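Local atomic coordinates of peptidylprolyl Isomerase (Naegleria fowleri, PDB entry 6MKE), a protein that probably catalyses cis-trans isomerisation of peptide bonds preceding proline, as FKBP-type isomerases do, and binds the macrolide FK506 (8-deethyl-8-[but-3-enyl]-ascomycin). Residues 42-47 and 64-69; 75-80 and 97-102; 89-94 and 120-125. All coordinates share one frame; numbering follows the deposited sequence. Where two conformers were deposited one is given.

Interaction 1. Residues 42-47 and 64-69; sequences VSVHYT and QPFVFT. With FK5 (8-deethyl-8-[but-3-enyl]-ascomycin), chain E.
Tyr46 and Phe66 meet edge to face where two antiparallel strands of the FKBP sheet reach the macrolide pocket. They form an offset edge-to-face (T-shaped) pair, the edge of Tyr46 turned toward the face of Phe66 with ring planes 85° apart. The ring centroids are 5.5 Å apart. Tyr46 CE2 also lies 3.7 Å from Phe66 CB, which sits in the tyrosine plane. A chi1 of 78° sets Tyr46 CG between its own backbone N and carbonyl carbon and brings the ring to the pocket. FK506 (FK5) C5 rests over one face of each ring, so two flat apolar surfaces set nearly square to one another form a corner for the ligand ring. The phenol suits this place because its OH is hydrogen-bonded to Asp57, whose carboxylate also bonds the ligand.

Val44 stands beside Phe66 and points the same way; its short branched chain suits a buried strand position, with CG2 placed against the ring edge, 3.9 Å from Phe66 CD2. Farther along, Val42 lies on the same face as Phe68, but their side chains touch only loosely. On the other face Ser43 OG meets Val67 CG2.

The backbone fixes the register through two hydrogen-bonded pairs, Val42 with Phe68 and Val44 with Phe66. In the second pair Val44 N donates to Phe66 O at 2.8 Å, and Phe66 N returns a bond of 2.7 Å to Val44 O.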
# COMPACT_ATOMS: atom_id res chain seq x y z
N VAL A 42 3.94 11.65 -2.76
CA VAL A 42 4.39 10.40 -3.37
C VAL A 42 3.47 10.03 -4.52
O VAL A 42 2.24 10.20 -4.43
CB VAL A 42 4.42 9.29 -2.29
CG1 VAL A 42 4.58 7.92 -2.92
CG2 VAL A 42 5.53 9.56 -1.28
N SER A 43 4.04 9.50 -5.60
CA SER A 43 3.29 9.05 -6.77
C SER A 43 3.47 7.54 -6.92
O SER A 43 4.60 7.05 -6.92
CB SER A 43 3.75 9.77 -8.04
OG SER A 43 3.46 11.15 -7.99
N VAL A 44 2.35 6.82 -7.05
CA VAL A 44 2.37 5.36 -7.12
C VAL A 44 1.39 4.84 -8.16
O VAL A 44 0.46 5.54 -8.58
CB VAL A 44 2.05 4.70 -5.76
CG1 VAL A 44 2.99 5.19 -4.67
CG2 VAL A 44 0.60 4.95 -5.38
N HIS A 45 1.61 3.60 -8.58
CA HIS A 45 0.59 2.74 -9.16
C HIS A 45 0.14 1.74 -8.10
O HIS A 45 0.94 1.29 -7.28
CB HIS A 45 1.13 1.97 -10.37
CG HIS A 45 1.36 2.82 -11.58
ND1 HIS A 45 0.56 3.89 -11.92
CD2 HIS A 45 2.31 2.75 -12.55
CE1 HIS A 45 1.00 4.44 -13.03
NE2 HIS A 45 2.06 3.77 -13.44
N TYR A 46 -1.14 1.40 -8.12
CA TYR A 46 -1.60 0.40 -7.16
C TYR A 46 -2.76 -0.40 -7.73
O TYR A 46 -3.45 0.02 -8.66
CB TYR A 46 -1.99 1.04 -5.81
CG TYR A 46 -3.33 1.73 -5.77
CD1 TYR A 46 -4.51 1.02 -5.55
CD2 TYR A 46 -3.42 3.12 -5.92
CE1 TYR A 46 -5.73 1.66 -5.50
CE2 TYR A 46 -4.64 3.76 -5.86
CZ TYR A 46 -5.79 3.03 -5.65
OH TYR A 46 -7.00 3.68 -5.60
N THR A 47 -2.94 -1.59 -7.16
CA THR A 47 -4.07 -2.46 -7.42
C THR A 47 -4.45 -3.12 -6.10
O THR A 47 -3.60 -3.72 -5.45
CB THR A 47 -3.75 -3.52 -8.47
OG1 THR A 47 -3.43 -2.89 -9.72
CG2 THR A 47 -4.93 -4.46 -8.67
N GLN A 64 -3.61 7.03 -14.65
CA GLN A 64 -2.57 7.93 -14.17
C GLN A 64 -2.19 7.51 -12.76
O GLN A 64 -2.96 6.82 -12.09
CB GLN A 64 -3.05 9.39 -14.21
CG GLN A 64 -4.13 9.73 -13.20
CD GLN A 64 -4.49 11.21 -13.23
OE1 GLN A 64 -4.16 11.92 -14.17
NE2 GLN A 64 -5.16 11.67 -12.18
N PRO A 65 -1.00 7.91 -12.29
CA PRO A 65 -0.57 7.50 -10.95
C PRO A 65 -1.45 8.10 -9.86
O PRO A 65 -2.11 9.12 -10.05
CB PRO A 65 0.86 8.03 -10.85
CG PRO A 65 1.29 8.28 -12.27
CD PRO A 65 0.05 8.68 -12.99
N PHE A 66 -1.45 7.43 -8.71
CA PHE A 66 -2.12 7.94 -7.52
C PHE A 66 -1.12 8.74 -6.68
O PHE A 66 0.03 8.33 -6.51
CB PHE A 66 -2.70 6.79 -6.70
CG PHE A 66 -3.26 7.22 -5.37
CD1 PHE A 66 -4.46 7.91 -5.30
CD2 PHE A 66 -2.59 6.92 -4.20
CE1 PHE A 66 -4.97 8.30 -4.07
CE2 PHE A 66 -3.10 7.31 -2.97
CZ PHE A 66 -4.30 8.00 -2.91
N VAL A 67 -1.58 9.88 -6.17
CA VAL A 67 -0.72 10.82 -5.46
C VAL A 67 -1.32 11.11 -4.09
O VAL A 67 -2.51 11.43 -3.99
CB VAL A 67 -0.53 12.13 -6.25
CG1 VAL A 67 0.33 13.11 -5.47
CG2 VAL A 67 0.09 11.83 -7.61
N PHE A 68 -0.50 10.99 -3.04
CA PHE A 68 -0.93 11.31 -1.69
C PHE A 68 0.28 11.79 -0.90
O PHE A 68 1.43 11.57 -1.30
CB PHE A 68 -1.59 10.10 -1.00
CG PHE A 68 -0.62 9.06 -0.48
CD1 PHE A 68 -0.22 9.06 0.85
CD2 PHE A 68 -0.14 8.07 -1.32
CE1 PHE A 68 0.65 8.10 1.33
CE2 PHE A 68 0.73 7.10 -0.84
CZ PHE A 68 1.13 7.12 0.48
N THR A 69 0.01 12.46 0.22
CA THR A 69 1.07 13.01 1.07
C THR A 69 1.39 12.01 2.17
O THR A 69 0.51 11.62 2.94
CB THR A 69 0.65 14.35 1.66
OG1 THR A 69 0.33 15.26 0.60
CG2 THR A 69 1.79 14.94 2.47
C1 FK5 E . -6.94 4.96 1.10
C2 FK5 E . -6.52 3.72 0.32
C3 FK5 E . -5.01 3.70 0.06
C4 FK5 E . -4.64 4.66 -1.07
C5 FK5 E . -5.43 4.35 -2.33
C6 FK5 E . -6.92 4.39 -2.06
C8 FK5 E . -8.10 2.47 -1.01
C9 FK5 E . -8.77 2.13 -2.35
C10 FK5 E . -10.18 2.69 -2.65
C11 FK5 E . -10.98 2.96 -1.37
C12 FK5 E . -12.15 3.91 -1.67
C13 FK5 E . -11.70 5.15 -2.40
C14 FK5 E . -10.94 4.76 -3.66
C15 FK5 E . -10.35 5.92 -4.44
C16 FK5 E . -9.61 6.95 -3.60
C17 FK5 E . -8.79 7.97 -4.40
C18 FK5 E . -9.66 9.15 -4.86
C19 FK5 E . -10.02 10.14 -3.78
C20 FK5 E . -11.10 9.96 -3.02
C21 FK5 E . -11.54 10.80 -1.84
C22 FK5 E . -11.06 10.07 -0.58
C23 FK5 E . -9.61 10.30 -0.21
C24 FK5 E . -9.02 9.28 0.76
C25 FK5 E . -8.62 7.95 0.12
C26 FK5 E . -8.30 6.89 1.20
C27 FK5 E . -9.43 6.61 2.16
C28 FK5 E . -9.31 6.89 3.45
C29 FK5 E . -10.35 6.78 4.52
C30 FK5 E . -9.75 6.16 5.80
C31 FK5 E . -10.76 6.04 6.92
C32 FK5 E . -11.29 7.43 7.25
C33 FK5 E . -11.92 8.06 6.03
C34 FK5 E . -10.93 8.16 4.87
C35 FK5 E . -11.49 1.67 -0.72
C36 FK5 E . -8.13 7.32 -5.61
C37 FK5 E . -9.06 11.28 -3.60
C38 FK5 E . -13.07 10.97 -1.85
C39 FK5 E . -13.54 11.98 -0.86
C40 FK5 E . -13.43 13.27 -0.98
C41 FK5 E . -7.46 8.12 -0.85
C42 FK5 E . -10.67 6.02 1.55
C43 FK5 E . -13.38 6.68 -1.67
C44 FK5 E . -11.52 6.16 -6.51
C45 FK5 E . -10.48 4.19 8.41
N7 FK5 E . -7.25 3.51 -0.93
O1 FK5 E . -7.90 5.69 0.50
O2 FK5 E . -6.46 5.26 2.15
O3 FK5 E . -8.35 1.74 -0.06
O4 FK5 E . -8.18 1.44 -3.15
O5 FK5 E . -9.84 3.90 -3.29
O6 FK5 E . -10.97 1.98 -3.54
O7 FK5 E . -12.84 5.94 -2.75
O8 FK5 E . -11.43 6.54 -5.14
O9 FK5 E . -11.78 9.35 0.08
O10 FK5 E . -7.86 9.85 1.38
O11 FK5 E . -10.15 5.54 8.11
O12 FK5 E . -12.24 7.37 8.32
O HOH W 1 -1.85 3.99 -12.08

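Interaction 2. Residues 75-80 and 97-102; sequences VIRGWD and PSDYAY. With FK5 (8-deethyl-8-[but-3-enyl]-ascomycin), chain E.
Arg77 lays its guanidinium flat on the ring of Tyr100, and this cation-pi stack carries the outer part of the contact. The planes are 18° apart and Arg77 CZ is 3.9 Å from the ring centroid, with NH2 over the middle of the ring. The chain leaves with CG anti to the backbone N (chi1 -175°) and then bends at chi3, which brings the flat group over the tyrosine. Tyr100 OH is hydrogen-bonded to Asp19.

Two hydrogen bonds join the segments directly. Arg77 NH2 donates to Asp99 O at 2.6 Å; the oxygen lies near the guanidinium plane, but the donor stands well above the carbonyl plane. Gly78 N, in the first helical turn, donates a hydrogen bond to a lone pair of Tyr100 O at 2.8 Å. Glycine suits this position, where a beta carbon would crowd that same oxygen.

Ile76, the N-cap residue of helix 77-84, makes the apolar contacts, its branches reaching different neighbours: CG2 sits over a face of Tyr102, 3.8 Å from the ring centroid, a CH-pi contact, while CD1 reaches Ala101 CB at 3.9 Å.

Away from the stack, Ile76 N donates to FK506 (FK5) O2 at 2.9 Å, Tyr102 OH hydrogen-bonds to FK5 O3, though its modelled length is doubtful, and FK5 C3 lies over the centre of the Trp79 ring; these groups form part of the macrolide-binding pocket characteristic of FKBPs.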
# COMPACT_ATOMS: atom_id res chain seq x y z
N VAL A 75 -4.38 8.59 4.25
CA VAL A 75 -4.62 7.25 3.75
C VAL A 75 -4.63 6.29 4.93
O VAL A 75 -4.27 6.65 6.05
CB VAL A 75 -3.58 6.82 2.69
CG1 VAL A 75 -3.71 7.67 1.44
CG2 VAL A 75 -2.18 6.90 3.26
N ILE A 76 -5.03 5.05 4.65
CA ILE A 76 -5.11 4.05 5.72
C ILE A 76 -3.73 3.80 6.30
O ILE A 76 -2.70 3.95 5.63
CB ILE A 76 -5.74 2.74 5.21
CG1 ILE A 76 -4.92 2.14 4.07
CG2 ILE A 76 -7.19 2.98 4.79
CD1 ILE A 76 -5.51 0.85 3.52
N ARG A 77 -3.71 3.44 7.59
CA ARG A 77 -2.46 3.30 8.33
C ARG A 77 -1.48 2.36 7.63
O ARG A 77 -0.28 2.62 7.59
CB ARG A 77 -2.77 2.81 9.74
CG ARG A 77 -1.58 2.72 10.67
CD ARG A 77 -2.05 2.73 12.12
NE ARG A 77 -2.88 1.57 12.43
CZ ARG A 77 -2.48 0.56 13.20
NH1 ARG A 77 -1.27 0.57 13.73
NH2 ARG A 77 -3.30 -0.45 13.44
N GLY A 78 -1.99 1.26 7.07
CA GLY A 78 -1.12 0.32 6.38
C GLY A 78 -0.38 0.94 5.21
O GLY A 78 0.75 0.54 4.91
N TRP A 79 -0.99 1.92 4.55
CA TRP A 79 -0.33 2.57 3.42
C TRP A 79 0.77 3.53 3.88
O TRP A 79 1.85 3.55 3.29
CB TRP A 79 -1.36 3.32 2.56
CG TRP A 79 -1.79 2.56 1.34
CD1 TRP A 79 -2.43 1.35 1.30
CD2 TRP A 79 -1.62 2.97 -0.02
NE1 TRP A 79 -2.66 0.99 0.00
CE2 TRP A 79 -2.18 1.96 -0.83
CE3 TRP A 79 -1.06 4.09 -0.64
CZ2 TRP A 79 -2.19 2.04 -2.22
CZ3 TRP A 79 -1.07 4.17 -2.02
CH2 TRP A 79 -1.63 3.15 -2.79
N ASP A 80 0.50 4.33 4.91
CA ASP A 80 1.53 5.21 5.45
C ASP A 80 2.75 4.41 5.90
O ASP A 80 3.88 4.72 5.53
CB ASP A 80 0.97 6.05 6.60
CG ASP A 80 0.48 7.42 6.16
OD1 ASP A 80 1.02 7.95 5.17
OD2 ASP A 80 -0.44 7.97 6.81
N PRO A 97 -3.87 -5.94 7.32
CA PRO A 97 -5.02 -6.38 8.12
C PRO A 97 -6.04 -5.26 8.28
O PRO A 97 -5.76 -4.08 8.04
CB PRO A 97 -4.39 -6.77 9.47
CG PRO A 97 -2.94 -6.94 9.19
CD PRO A 97 -2.61 -6.00 8.08
N SER A 98 -7.24 -5.66 8.70
CA SER A 98 -8.33 -4.70 8.85
C SER A 98 -7.97 -3.58 9.81
O SER A 98 -8.29 -2.41 9.56
CB SER A 98 -9.60 -5.42 9.31
OG SER A 98 -9.41 -6.03 10.57
N ASP A 99 -7.30 -3.90 10.93
CA ASP A 99 -6.96 -2.83 11.86
C ASP A 99 -5.83 -1.94 11.35
O ASP A 99 -5.48 -0.97 12.03
CB ASP A 99 -6.61 -3.40 13.24
CG ASP A 99 -5.45 -4.36 13.21
OD1 ASP A 99 -5.35 -5.15 12.26
OD2 ASP A 99 -4.63 -4.33 14.16
N TYR A 100 -5.25 -2.25 10.19
CA TYR A 100 -4.37 -1.34 9.47
C TYR A 100 -5.05 -0.72 8.26
O TYR A 100 -4.39 -0.06 7.45
CB TYR A 100 -3.09 -2.05 9.04
CG TYR A 100 -2.14 -2.33 10.18
CD1 TYR A 100 -1.11 -1.45 10.48
CD2 TYR A 100 -2.29 -3.47 10.97
CE1 TYR A 100 -0.24 -1.70 11.52
CE2 TYR A 100 -1.42 -3.73 12.01
CZ TYR A 100 -0.40 -2.84 12.29
OH TYR A 100 0.47 -3.08 13.33
N ALA A 101 -6.36 -0.92 8.12
CA ALA A 101 -7.11 -0.42 6.97
C ALA A 101 -8.39 0.26 7.43
O ALA A 101 -8.35 1.28 8.13
CB ALA A 101 -7.41 -1.56 6.00
N TYR A 102 -9.54 -0.30 7.06
CA TYR A 102 -10.83 0.29 7.40
C TYR A 102 -11.49 -0.36 8.60
O TYR A 102 -12.61 0.02 8.96
CB TYR A 102 -11.77 0.23 6.19
CG TYR A 102 -11.20 0.95 4.99
CD1 TYR A 102 -10.57 0.26 3.96
CD2 TYR A 102 -11.27 2.34 4.90
CE1 TYR A 102 -10.04 0.92 2.87
CE2 TYR A 102 -10.74 3.01 3.81
CZ TYR A 102 -10.13 2.29 2.80
OH TYR A 102 -9.60 2.96 1.71
C1 FK5 E . -6.94 4.96 1.10
C2 FK5 E . -6.52 3.72 0.32
C3 FK5 E . -5.01 3.70 0.06
C4 FK5 E . -4.64 4.66 -1.07
C5 FK5 E . -5.43 4.35 -2.33
C6 FK5 E . -6.92 4.39 -2.06
C8 FK5 E . -8.10 2.47 -1.01
C9 FK5 E . -8.77 2.13 -2.35
C10 FK5 E . -10.18 2.69 -2.65
C11 FK5 E . -10.98 2.96 -1.37
C12 FK5 E . -12.15 3.91 -1.67
C13 FK5 E . -11.70 5.15 -2.40
C14 FK5 E . -10.94 4.76 -3.66
C15 FK5 E . -10.35 5.92 -4.44
C16 FK5 E . -9.61 6.95 -3.60
C17 FK5 E . -8.79 7.97 -4.40
C18 FK5 E . -9.66 9.15 -4.86
C19 FK5 E . -10.02 10.14 -3.78
C20 FK5 E . -11.10 9.96 -3.02
C21 FK5 E . -11.54 10.80 -1.84
C22 FK5 E . -11.06 10.07 -0.58
C23 FK5 E . -9.61 10.30 -0.21
C24 FK5 E . -9.02 9.28 0.76
C25 FK5 E . -8.62 7.95 0.12
C26 FK5 E . -8.30 6.89 1.20
C27 FK5 E . -9.43 6.61 2.16
C28 FK5 E . -9.31 6.89 3.45
C29 FK5 E . -10.35 6.78 4.52
C30 FK5 E . -9.75 6.16 5.80
C31 FK5 E . -10.76 6.04 6.92
C32 FK5 E . -11.29 7.43 7.25
C33 FK5 E . -11.92 8.06 6.03
C34 FK5 E . -10.93 8.16 4.87
C35 FK5 E . -11.49 1.67 -0.72
C36 FK5 E . -8.13 7.32 -5.61
C37 FK5 E . -9.06 11.28 -3.60
C38 FK5 E . -13.07 10.97 -1.85
C39 FK5 E . -13.54 11.98 -0.86
C40 FK5 E . -13.43 13.27 -0.98
C41 FK5 E . -7.46 8.12 -0.85
C42 FK5 E . -10.67 6.02 1.55
C43 FK5 E . -13.38 6.68 -1.67
C44 FK5 E . -11.52 6.16 -6.51
C45 FK5 E . -10.48 4.19 8.41
N7 FK5 E . -7.25 3.51 -0.93
O1 FK5 E . -7.90 5.69 0.50
O2 FK5 E . -6.46 5.26 2.15
O3 FK5 E . -8.35 1.74 -0.06
O4 FK5 E . -8.18 1.44 -3.15
O5 FK5 E . -9.84 3.90 -3.29
O6 FK5 E . -10.97 1.98 -3.54
O7 FK5 E . -12.84 5.94 -2.75
O8 FK5 E . -11.43 6.54 -5.14
O9 FK5 E . -11.78 9.35 0.08
O10 FK5 E . -7.86 9.85 1.38
O11 FK5 E . -10.15 5.54 8.11
O12 FK5 E . -12.24 7.37 8.32
O HOH W 2 -6.26 2.72 8.55
O HOH W 3 -5.60 2.09 11.28
O HOH W 4 0.39 -0.85 14.86

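Interaction 3. Residues 89-94 and 120-125; sequences GEKSYF and EIELLS
Antiparallel pairing within the curved FKBP sheet joins Ser92 to Ile121 as a hydrogen-bonded pair, with Lys91-Glu122 and Tyr93-Glu120 as the non-hydrogen-bonded pairs on either side. Ser92 N donates to Ile121 O at 2.8 Å, and Ile121 N answers to Ser92 O at 2.9 Å. Just before strand 91-96 the pairing is carried on by Leu123 N, bonded to Glu90 O at 2.9 Å, and by Gly89 N, bonded to Leu123 O. Gly89 has a phi of 88°, at which a beta carbon would press on the preceding carbonyl oxygen, so glycine suits this turn into the strand.

On one face the long polar chains of Lys91, Glu120 and Glu122 suit a partly exposed surface. Lys91 is extended throughout, its N and CG anti across the first side-chain bond (chi1 -174°), and crosses toward Glu120, where NZ forms a salt bridge of 3.2 Å to OE2. Glu120 has two deposited conformers, so this bridge describes one of them. The aliphatic part of Lys91 also packs on Glu122, CG to CB at 4.0 Å. On the same face the aromatic ring of Tyr93 turns an edge toward Glu120 CB.

The other face looks inward and is mostly apolar. Ile121 sends CD1 to Phe94 CD2 at 3.7 Å, the two side chains crossing at about a right angle. The buried hydroxyl of Ser92 is satisfied by donating a hydrogen bond to Glu90 OE2, which also takes part in a salt bridge with Lys24.

Strand 91-96 has strand 23-26 as its other neighbour, while strand 117-126 pairs on its far side with strand 41-50, where Leu124 and Ser125 form a classic beta bulge opposite Ser43; Ile121 also packs on Trp79 of helix 77-84.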
# COMPACT_ATOMS: atom_id res chain seq x y z
N GLY A 89 11.35 3.26 -7.03
CA GLY A 89 11.27 2.24 -8.05
C GLY A 89 10.83 0.88 -7.56
O GLY A 89 10.56 -0.01 -8.38
N GLU A 90 10.73 0.68 -6.25
CA GLU A 90 10.35 -0.62 -5.70
C GLU A 90 8.88 -0.92 -5.98
O GLU A 90 8.01 -0.05 -5.85
CB GLU A 90 10.61 -0.65 -4.19
CG GLU A 90 10.06 -1.87 -3.47
CD GLU A 90 10.25 -1.79 -1.97
OE1 GLU A 90 11.28 -1.24 -1.54
OE2 GLU A 90 9.36 -2.26 -1.23
N LYS A 91 8.60 -2.15 -6.38
CA LYS A 91 7.25 -2.65 -6.53
C LYS A 91 7.06 -3.78 -5.53
O LYS A 91 7.80 -4.77 -5.57
CB LYS A 91 6.98 -3.14 -7.96
CG LYS A 91 5.53 -3.53 -8.20
CD LYS A 91 5.29 -3.93 -9.64
CE LYS A 91 3.82 -4.24 -9.88
NZ LYS A 91 3.53 -4.57 -11.30
N SER A 92 6.08 -3.64 -4.64
CA SER A 92 5.87 -4.60 -3.58
C SER A 92 4.39 -4.95 -3.45
O SER A 92 3.51 -4.25 -3.95
CB SER A 92 6.40 -4.10 -2.23
OG SER A 92 7.82 -4.00 -2.25
N TYR A 93 4.15 -6.06 -2.76
CA TYR A 93 2.83 -6.64 -2.55
C TYR A 93 2.57 -6.63 -1.05
O TYR A 93 3.35 -7.21 -0.29
CB TYR A 93 2.80 -8.06 -3.13
CG TYR A 93 1.50 -8.82 -3.06
CD1 TYR A 93 0.36 -8.37 -3.71
CD2 TYR A 93 1.42 -10.04 -2.39
CE1 TYR A 93 -0.82 -9.09 -3.67
CE2 TYR A 93 0.25 -10.77 -2.34
CZ TYR A 93 -0.87 -10.29 -2.98
OH TYR A 93 -2.04 -11.01 -2.94
N PHE A 94 1.51 -5.95 -0.63
CA PHE A 94 1.26 -5.74 0.79
C PHE A 94 0.05 -6.54 1.25
O PHE A 94 -0.96 -6.63 0.54
CB PHE A 94 1.03 -4.25 1.09
CG PHE A 94 2.28 -3.41 0.99
CD1 PHE A 94 3.03 -3.13 2.11
CD2 PHE A 94 2.69 -2.91 -0.23
CE1 PHE A 94 4.18 -2.36 2.03
CE2 PHE A 94 3.84 -2.13 -0.33
CZ PHE A 94 4.58 -1.86 0.81
N GLU A 120 -0.94 -4.19 -4.37
CA GLU A 120 0.27 -4.20 -5.18
C GLU A 120 0.62 -2.74 -5.48
O GLU A 120 -0.09 -2.07 -6.23
CB GLU A 120 0.04 -5.00 -6.46
CG GLU A 120 1.27 -5.21 -7.31
CD GLU A 120 0.97 -6.09 -8.51
OE1 GLU A 120 0.71 -7.29 -8.32
OE2 GLU A 120 0.97 -5.56 -9.64
N ILE A 121 1.69 -2.24 -4.86
CA ILE A 121 2.07 -0.84 -4.94
C ILE A 121 3.44 -0.71 -5.60
O ILE A 121 4.36 -1.47 -5.28
CB ILE A 121 2.09 -0.18 -3.55
CG1 ILE A 121 0.76 -0.41 -2.82
CG2 ILE A 121 2.39 1.31 -3.65
CD1 ILE A 121 0.78 0.04 -1.37
N GLU A 122 3.57 0.25 -6.52
CA GLU A 122 4.84 0.58 -7.14
C GLU A 122 5.17 2.04 -6.85
O GLU A 122 4.43 2.94 -7.25
CB GLU A 122 4.81 0.33 -8.65
CG GLU A 122 6.09 0.76 -9.36
CD GLU A 122 6.05 0.52 -10.85
OE1 GLU A 122 5.02 0.03 -11.35
OE2 GLU A 122 7.06 0.82 -11.53
N LEU A 123 6.28 2.26 -6.15
CA LEU A 123 6.71 3.61 -5.77
C LEU A 123 7.43 4.24 -6.95
O LEU A 123 8.57 3.89 -7.25
CB LEU A 123 7.60 3.55 -4.53
CG LEU A 123 8.23 4.83 -3.99
CD1 LEU A 123 7.23 5.97 -4.00
CD2 LEU A 123 8.76 4.61 -2.58
N LEU A 124 6.76 5.17 -7.63
CA LEU A 124 7.30 5.77 -8.84
C LEU A 124 8.26 6.92 -8.54
O LEU A 124 9.39 6.95 -9.04
CB LEU A 124 6.16 6.26 -9.74
CG LEU A 124 5.15 5.21 -10.18
CD1 LEU A 124 3.95 5.88 -10.84
CD2 LEU A 124 5.80 4.21 -11.13
N SER A 125 7.83 7.87 -7.72
CA SER A 125 8.61 9.07 -7.44
C SER A 125 7.94 9.81 -6.29
O SER A 125 6.89 9.39 -5.78
CB SER A 125 8.73 9.96 -8.67
OG SER A 125 7.45 10.29 -9.18
O HOH W 5 1.54 -5.73 -12.00

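How the interactions relate
Interactions 1 and 3 lie in one curved antiparallel sheet, and helix 77-84, which belongs to interaction 2, packs against it through Trp79. The centres of interactions 1 and 3 are about 9 Å apart, and strands 41-50 and 117-126 are neighbours: Ser43 N with Ser125 O and Thr47 O with Glu120 N are probable hydrogen bonds between them. Interaction 2 lies about 16 Å from each of the others, centre to centre, and Trp79 touches both, packing on Tyr46, Phe66 and Phe68 and on Ile121. Along the chain interaction 1 closes before the other two open, whereas interactions 2 and 3 alternate. Interactions 1 and 2 contribute walls of the FK506 pocket; interaction 3 continues the sheet beyond it.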